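Local coordinates for protein neural-cadherin (Drosophila melanogaster, PDB 3UBF) that mediates calcium-dependent, preferentially homophilic adhesion between cells as a cadherin, this piece being three consecutive cadherin domains of its extracellular region, at residues A[43-48]-A[53-58]; A[58-61]-A[66-69]. All coordinates share one frame; numbering follows the deposited sequence.

Interaction 1 of 2, residues A[43-48]-A[53-58]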
loop_
_atom_site.group_PDB
_atom_site.type_symbol
_atom_site.label_atom_id
_atom_site.label_comp_id
_atom_site.label_asym_id
_atom_site.label_seq_id
_atom_site.Cartn_x
_atom_site.Cartn_y
_atom_site.Cartn_z
ATOM N N TRP A 43 30.907 -4.334 7.040
ATOM C CA TRP A 43 29.905 -5.295 6.615
ATOM C C TRP A 43 30.443 -6.700 6.392
ATOM O O TRP A 43 29.680 -7.664 6.446
ATOM C CB TRP A 43 29.185 -4.773 5.363
ATOM C CG TRP A 43 28.649 -3.378 5.554
ATOM C CD1 TRP A 43 29.137 -2.230 5.007
ATOM C CD2 TRP A 43 27.549 -2.991 6.391
ATOM N NE1 TRP A 43 28.402 -1.150 5.438
ATOM C CE2 TRP A 43 27.420 -1.589 6.286
ATOM C CE3 TRP A 43 26.653 -3.697 7.209
ATOM C CZ2 TRP A 43 26.430 -0.877 6.964
ATOM C CZ3 TRP A 43 25.664 -2.985 7.886
ATOM C CH2 TRP A 43 25.563 -1.590 7.758
ATOM N N VAL A 44 31.740 -6.820 6.143
ATOM C CA VAL A 44 32.314 -8.113 5.797
ATOM C C VAL A 44 33.682 -8.311 6.415
ATOM O O VAL A 44 34.462 -7.364 6.506
ATOM C CB VAL A 44 32.434 -8.332 4.245
ATOM C CG1 VAL A 44 31.063 -8.502 3.584
ATOM C CG2 VAL A 44 33.221 -7.210 3.582
ATOM N N THR A 45 33.951 -9.537 6.864
ATOM C CA THR A 45 35.316 -9.992 7.132
ATOM C C THR A 45 35.669 -10.958 6.021
ATOM O O THR A 45 34.781 -11.524 5.377
ATOM C CB THR A 45 35.462 -10.743 8.478
ATOM O OG1 THR A 45 34.567 -11.860 8.511
ATOM C CG2 THR A 45 35.174 -9.834 9.652
ATOM N N VAL A 46 36.965 -11.140 5.788
ATOM C CA VAL A 46 37.436 -12.108 4.800
ATOM C C VAL A 46 38.281 -13.134 5.512
ATOM O O VAL A 46 39.237 -12.778 6.192
ATOM C CB VAL A 46 38.239 -11.434 3.678
ATOM C CG1 VAL A 46 38.980 -12.469 2.865
ATOM C CG2 VAL A 46 37.312 -10.637 2.782
ATOM N N GLU A 47 37.914 -14.404 5.375
ATOM C CA GLU A 47 38.687 -15.482 5.984
ATOM C C GLU A 47 39.981 -15.717 5.221
ATOM O O GLU A 47 40.137 -15.272 4.087
ATOM C CB GLU A 47 37.878 -16.781 6.049
ATOM C CG GLU A 47 36.683 -16.752 6.998
ATOM C CD GLU A 47 37.067 -16.759 8.473
ATOM O OE1 GLU A 47 36.768 -15.751 9.155
ATOM O OE2 GLU A 47 37.662 -17.762 8.959
ATOM N N THR A 48 40.904 -16.419 5.863
ATOM C CA THR A 48 42.153 -16.845 5.247
ATOM C C THR A 48 41.926 -17.619 3.949
ATOM O O THR A 48 42.671 -17.451 2.984
ATOM C CB THR A 48 42.949 -17.694 6.242
ATOM O OG1 THR A 48 43.292 -16.878 7.364
ATOM C CG2 THR A 48 44.219 -18.253 5.615
ATOM N N ARG A 53 32.599 -13.234 4.836
ATOM C CA ARG A 53 31.597 -13.424 5.885
ATOM C C ARG A 53 30.971 -12.129 6.355
ATOM O O ARG A 53 31.627 -11.086 6.388
ATOM C CB ARG A 53 32.193 -14.180 7.078
ATOM C CG ARG A 53 32.576 -15.618 6.735
ATOM C CD ARG A 53 33.324 -16.289 7.841
ATOM N NE ARG A 53 32.463 -16.506 8.994
ATOM C CZ ARG A 53 32.860 -17.038 10.145
ATOM N NH1 ARG A 53 34.128 -17.421 10.311
ATOM N NH2 ARG A 53 31.981 -17.192 11.131
ATOM N N VAL A 54 29.697 -12.215 6.724
ATOM C CA VAL A 54 28.955 -11.087 7.281
ATOM C C VAL A 54 29.561 -10.699 8.626
ATOM O O VAL A 54 29.653 -11.529 9.540
ATOM C CB VAL A 54 27.448 -11.428 7.471
ATOM C CG1 VAL A 54 26.670 -10.213 7.928
ATOM C CG2 VAL A 54 26.842 -11.982 6.189
ATOM N N LYS A 55 29.972 -9.438 8.734
ATOM C CA LYS A 55 30.460 -8.878 9.987
ATOM C C LYS A 55 29.277 -8.265 10.721
ATOM O O LYS A 55 28.737 -8.862 11.652
ATOM C CB LYS A 55 31.530 -7.819 9.726
ATOM C CG LYS A 55 32.384 -7.487 10.939
ATOM C CD LYS A 55 33.117 -6.167 10.754
ATOM C CE LYS A 55 34.618 -6.380 10.645
ATOM N NZ LYS A 55 35.369 -5.097 10.735
ATOM N N LYS A 56 28.864 -7.077 10.290
ATOM C CA LYS A 56 27.617 -6.486 10.788
ATOM C C LYS A 56 26.500 -6.907 9.823
ATOM O O LYS A 56 26.684 -6.892 8.604
ATOM C CB LYS A 56 27.715 -4.956 10.903
ATOM C CG LYS A 56 26.445 -4.242 11.379
ATOM C CD LYS A 56 26.730 -2.838 11.948
ATOM C CE LYS A 56 27.347 -1.898 10.900
ATOM N NZ LYS A 56 27.526 -0.504 11.405
ATOM N N LYS A 57 25.369 -7.322 10.390
ATOM C CA LYS A 57 24.126 -7.604 9.662
ATOM C C LYS A 57 23.858 -6.530 8.596
ATOM O O LYS A 57 23.717 -5.343 8.912
ATOM C CB LYS A 57 22.961 -7.715 10.665
ATOM C CG LYS A 57 21.547 -7.616 10.096
ATOM C CD LYS A 57 20.515 -8.198 11.071
ATOM C CE LYS A 57 19.093 -8.142 10.507
ATOM N NZ LYS A 57 18.177 -9.095 11.222
ATOM N N TRP A 58 23.813 -6.951 7.338
ATOM C CA TRP A 58 23.661 -6.027 6.218
ATOM C C TRP A 58 22.417 -5.154 6.316
ATOM O O TRP A 58 21.319 -5.638 6.607
ATOM C CB TRP A 58 23.668 -6.795 4.901
ATOM C CG TRP A 58 25.005 -7.384 4.616
ATOM C CD1 TRP A 58 26.117 -7.313 5.406
ATOM C CD2 TRP A 58 25.373 -8.156 3.470
ATOM N NE1 TRP A 58 27.154 -7.984 4.816
ATOM C CE2 TRP A 58 26.724 -8.519 3.631
ATOM C CE3 TRP A 58 24.692 -8.575 2.321
ATOM C CZ2 TRP A 58 27.411 -9.282 2.685
ATOM C CZ3 TRP A 58 25.377 -9.336 1.384
ATOM C CH2 TRP A 58 26.724 -9.680 1.570
HETATM O O HOH W 1 36.312 -6.256 7.980
#

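Interaction 2 of 2, residues A[58-61]-A[66-69]. With CA (calcium ion), chain T; ZN (zinc ion), chain H; ZN (zinc ion), chain B.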
loop_
_atom_site.group_PDB
_atom_site.type_symbol
_atom_site.label_atom_id
_atom_site.label_comp_id
_atom_site.label_asym_id
_atom_site.label_seq_id
_atom_site.Cartn_x
_atom_site.Cartn_y
_atom_site.Cartn_z
ATOM N N TRP A 58 23.813 -6.951 7.338
ATOM C CA TRP A 58 23.661 -6.027 6.218
ATOM C C TRP A 58 22.417 -5.154 6.316
ATOM O O TRP A 58 21.319 -5.638 6.607
ATOM C CB TRP A 58 23.668 -6.795 4.901
ATOM C CG TRP A 58 25.005 -7.384 4.616
ATOM C CD1 TRP A 58 26.117 -7.313 5.406
ATOM C CD2 TRP A 58 25.373 -8.156 3.470
ATOM N NE1 TRP A 58 27.154 -7.984 4.816
ATOM C CE2 TRP A 58 26.724 -8.519 3.631
ATOM C CE3 TRP A 58 24.692 -8.575 2.321
ATOM C CZ2 TRP A 58 27.411 -9.282 2.685
ATOM C CZ3 TRP A 58 25.377 -9.336 1.384
ATOM C CH2 TRP A 58 26.724 -9.680 1.570
ATOM N N ASP A 59 22.612 -3.862 6.083
ATOM C CA ASP A 59 21.532 -2.895 6.108
ATOM C C ASP A 59 21.736 -1.942 4.935
ATOM O O ASP A 59 22.586 -1.055 4.959
ATOM C CB ASP A 59 21.522 -2.174 7.444
ATOM C CG ASP A 59 20.348 -1.245 7.606
ATOM O OD1 ASP A 59 19.528 -1.109 6.664
ATOM O OD2 ASP A 59 20.245 -0.642 8.695
ATOM N N TYR A 60 20.956 -2.183 3.888
ATOM C CA TYR A 60 21.026 -1.464 2.619
ATOM C C TYR A 60 20.966 0.055 2.789
ATOM O O TYR A 60 21.709 0.790 2.135
ATOM C CB TYR A 60 19.880 -1.953 1.736
ATOM C CG TYR A 60 19.736 -1.251 0.414
ATOM C CD1 TYR A 60 20.372 -1.737 -0.725
ATOM C CD2 TYR A 60 18.921 -0.122 0.289
ATOM C CE1 TYR A 60 20.217 -1.116 -1.943
ATOM C CE2 TYR A 60 18.766 0.508 -0.923
ATOM C CZ TYR A 60 19.417 0.005 -2.041
ATOM O OH TYR A 60 19.275 0.644 -3.252
ATOM N N GLU A 61 20.071 0.508 3.662
ATOM C CA GLU A 61 19.878 1.928 3.942
ATOM C C GLU A 61 21.135 2.553 4.529
ATOM O O GLU A 61 21.391 3.739 4.325
ATOM C CB GLU A 61 18.695 2.137 4.898
ATOM C CG GLU A 61 17.313 1.921 4.276
ATOM C CD GLU A 61 16.980 0.460 3.981
ATOM O OE1 GLU A 61 17.786 -0.453 4.270
ATOM O OE2 GLU A 61 15.889 0.209 3.455
ATOM N N GLU A 66 26.155 4.271 -3.320
ATOM C CA GLU A 66 26.601 3.277 -4.276
ATOM C C GLU A 66 25.837 1.966 -4.073
ATOM O O GLU A 66 25.568 1.235 -5.035
ATOM C CB GLU A 66 28.107 3.064 -4.099
ATOM C CG GLU A 66 28.825 2.493 -5.321
ATOM C CD GLU A 66 28.840 3.453 -6.503
ATOM O OE1 GLU A 66 28.637 4.670 -6.291
ATOM O OE2 GLU A 66 29.057 2.986 -7.645
ATOM N N LYS A 67 25.492 1.686 -2.812
ATOM C CA LYS A 67 24.744 0.479 -2.413
ATOM C C LYS A 67 25.556 -0.789 -2.635
ATOM O O LYS A 67 25.060 -1.824 -3.095
ATOM C CB LYS A 67 23.365 0.424 -3.078
ATOM C CG LYS A 67 22.495 1.628 -2.727
ATOM C CD LYS A 67 22.344 1.783 -1.219
ATOM C CE LYS A 67 21.681 3.083 -0.831
ATOM N NZ LYS A 67 21.705 3.198 0.644
ATOM N N THR A 68 26.826 -0.692 -2.284
ATOM C CA THR A 68 27.752 -1.780 -2.496
ATOM C C THR A 68 28.565 -1.994 -1.233
ATOM O O THR A 68 28.843 -1.050 -0.490
ATOM C CB THR A 68 28.711 -1.488 -3.672
ATOM O OG1 THR A 68 29.423 -0.271 -3.421
ATOM C CG2 THR A 68 27.944 -1.355 -4.983
ATOM N N ILE A 69 28.912 -3.246 -0.974
ATOM C CA ILE A 69 29.952 -3.532 -0.023
ATOM C C ILE A 69 31.187 -3.624 -0.892
ATOM O O ILE A 69 31.345 -4.556 -1.690
ATOM C CB ILE A 69 29.655 -4.780 0.804
ATOM C CG1 ILE A 69 28.457 -4.490 1.720
ATOM C CG2 ILE A 69 30.855 -5.137 1.659
ATOM C CD1 ILE A 69 27.702 -5.687 2.178
HETATM CA CA CA T . 17.042 -2.212 5.489
HETATM ZN ZN ZN H . 18.232 -0.010 9.010
HETATM ZN ZN ZN B . 15.216 -1.483 2.885
HETATM O O HOH W 2 15.260 -2.758 3.797
HETATM O O HOH W 3 17.234 -1.616 9.954
HETATM O O HOH W 4 18.685 1.649 8.510
HETATM O O HOH W 5 17.170 -3.869 7.048
#

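Interaction 1 of 2, residues A[43-48]-A[53-58]
Trp43 and Trp58 meet through a peptide carbonyl: NE1 of Trp58 donates to Trp43 O at 3.0 Å, with the oxygen almost in the indole plane. The backbone N of Lys55 reaches the same oxygen from the opposite face of the carbonyl plane, so two donors grip one acceptor where the hairpin of strands 44-46 and 51-54 leaves regular pairing. Farther along, Thr45 and Arg53 form an antiparallel hydrogen-bonded pair, each N 2.8 Å from the other's O.

The packing is tight among Trp43, Val44 and Trp58. Val44 CG1 lies at the rim of Trp58, 3.8 Å from CZ2, one methyl of a beta-branched valine, compact enough for this buried indole edge. With CG beside its backbone N (chi1 -52°), Trp43 brings its six-membered ring under exposed Lys56, which covers it from the solvent side: CE sits over one face, 3.9 Å from the centroid, and NZ lies off-centre in a cation-pi contact. Lys57 O approaches the ring edge in plane.

The far end is looser. Glu47 OE1 and Arg53 NH1 form a salt bridge of 3.3 Å, the carboxylate and guanidinium planes 60° apart, while Arg53 NE is taken by Gly20 O. Lys55 NZ bonds Asn41 O and, weakly, a water that donates to Val44 O. Buried polar atoms are thus met by directional bonds, whereas the long charged chains rely on a carboxylate, neighbouring carbonyls and water.

Interaction 2 of 2, residues A[58-61]-A[66-69]
The Asp-Tyr-Glu sequence at 59-61 is the DXE calcium-binding motif of a cadherin domain, and this contact holds its backbone against the start of strand 68-76. Lys67 does most of the work. Its bent chain (chi2 -56°) lays CD over one face of the Tyr60 ring, 3.7 Å from the centroid, with CG beside the phenolic end at 3.4 Å from OH. From there NZ curls back to the backbone of the same residue and donates to Tyr60 O at 2.8 Å, tilted 25° from the carbonyl plane; it also bonds Leu63 O. The ammonium stays over the ring face in a cation-pi contact, so one lysine grips both the ring and the carbonyl of Tyr60, a task that suits a long, flexible, charged chain. With an alanine in place of Lys67, the Tyr60 carbonyl would probably lose this donor and the ring its cover on that face, leaving the turn freer to shift.

Deeper in the domain, Ile69 points its CD1 at the face of Trp58, 3.3 Å from CE2, its terminal methyl meeting the indole end-on in a CH-pi contact.

The acids flanking Tyr60 face the metals. Glu61 spreads its carboxylate between two of them, OE1 to calcium at 2.3 Å and OE2 to a zinc ion at 1.9 Å. Asp59, its CG swung anti to the backbone N (chi1 -174°), gives OD2 to a second zinc at 2.1 Å, and its OD1 accepts a weak bond from Glu61 N. Glu13 and Asp138 also bind the calcium, and Asp59 belongs to the same site, its OD1 more distant. Cations are likely to offset repulsion between these clustered carboxylates, while Lys67 holds the Tyr60 carbonyl between them.

How the interactions relate
Trp58 belongs to both interactions: interaction 1 uses its ring edge and NE1, interaction 2 its face. The two centres lie 13 Å apart, but the contacts are continuous. Trp43 CB approaches Ile69 CD1 at 3.6 Å and Val44 CG2 meets Ile69 CG2 at 3.7 Å, so the hairpin at 43-58 and strand 68-76 share one apolar core. Trp43 also reaches the metal-binding turn, with CZ3 3.7 Å from Asp59 N and its side chain about 8 Å from a bound zinc. Along the chain, the hairpin runs on directly into 58-61, which supplies calcium and zinc ligands at the junction with the following domain, where Asp138 is found.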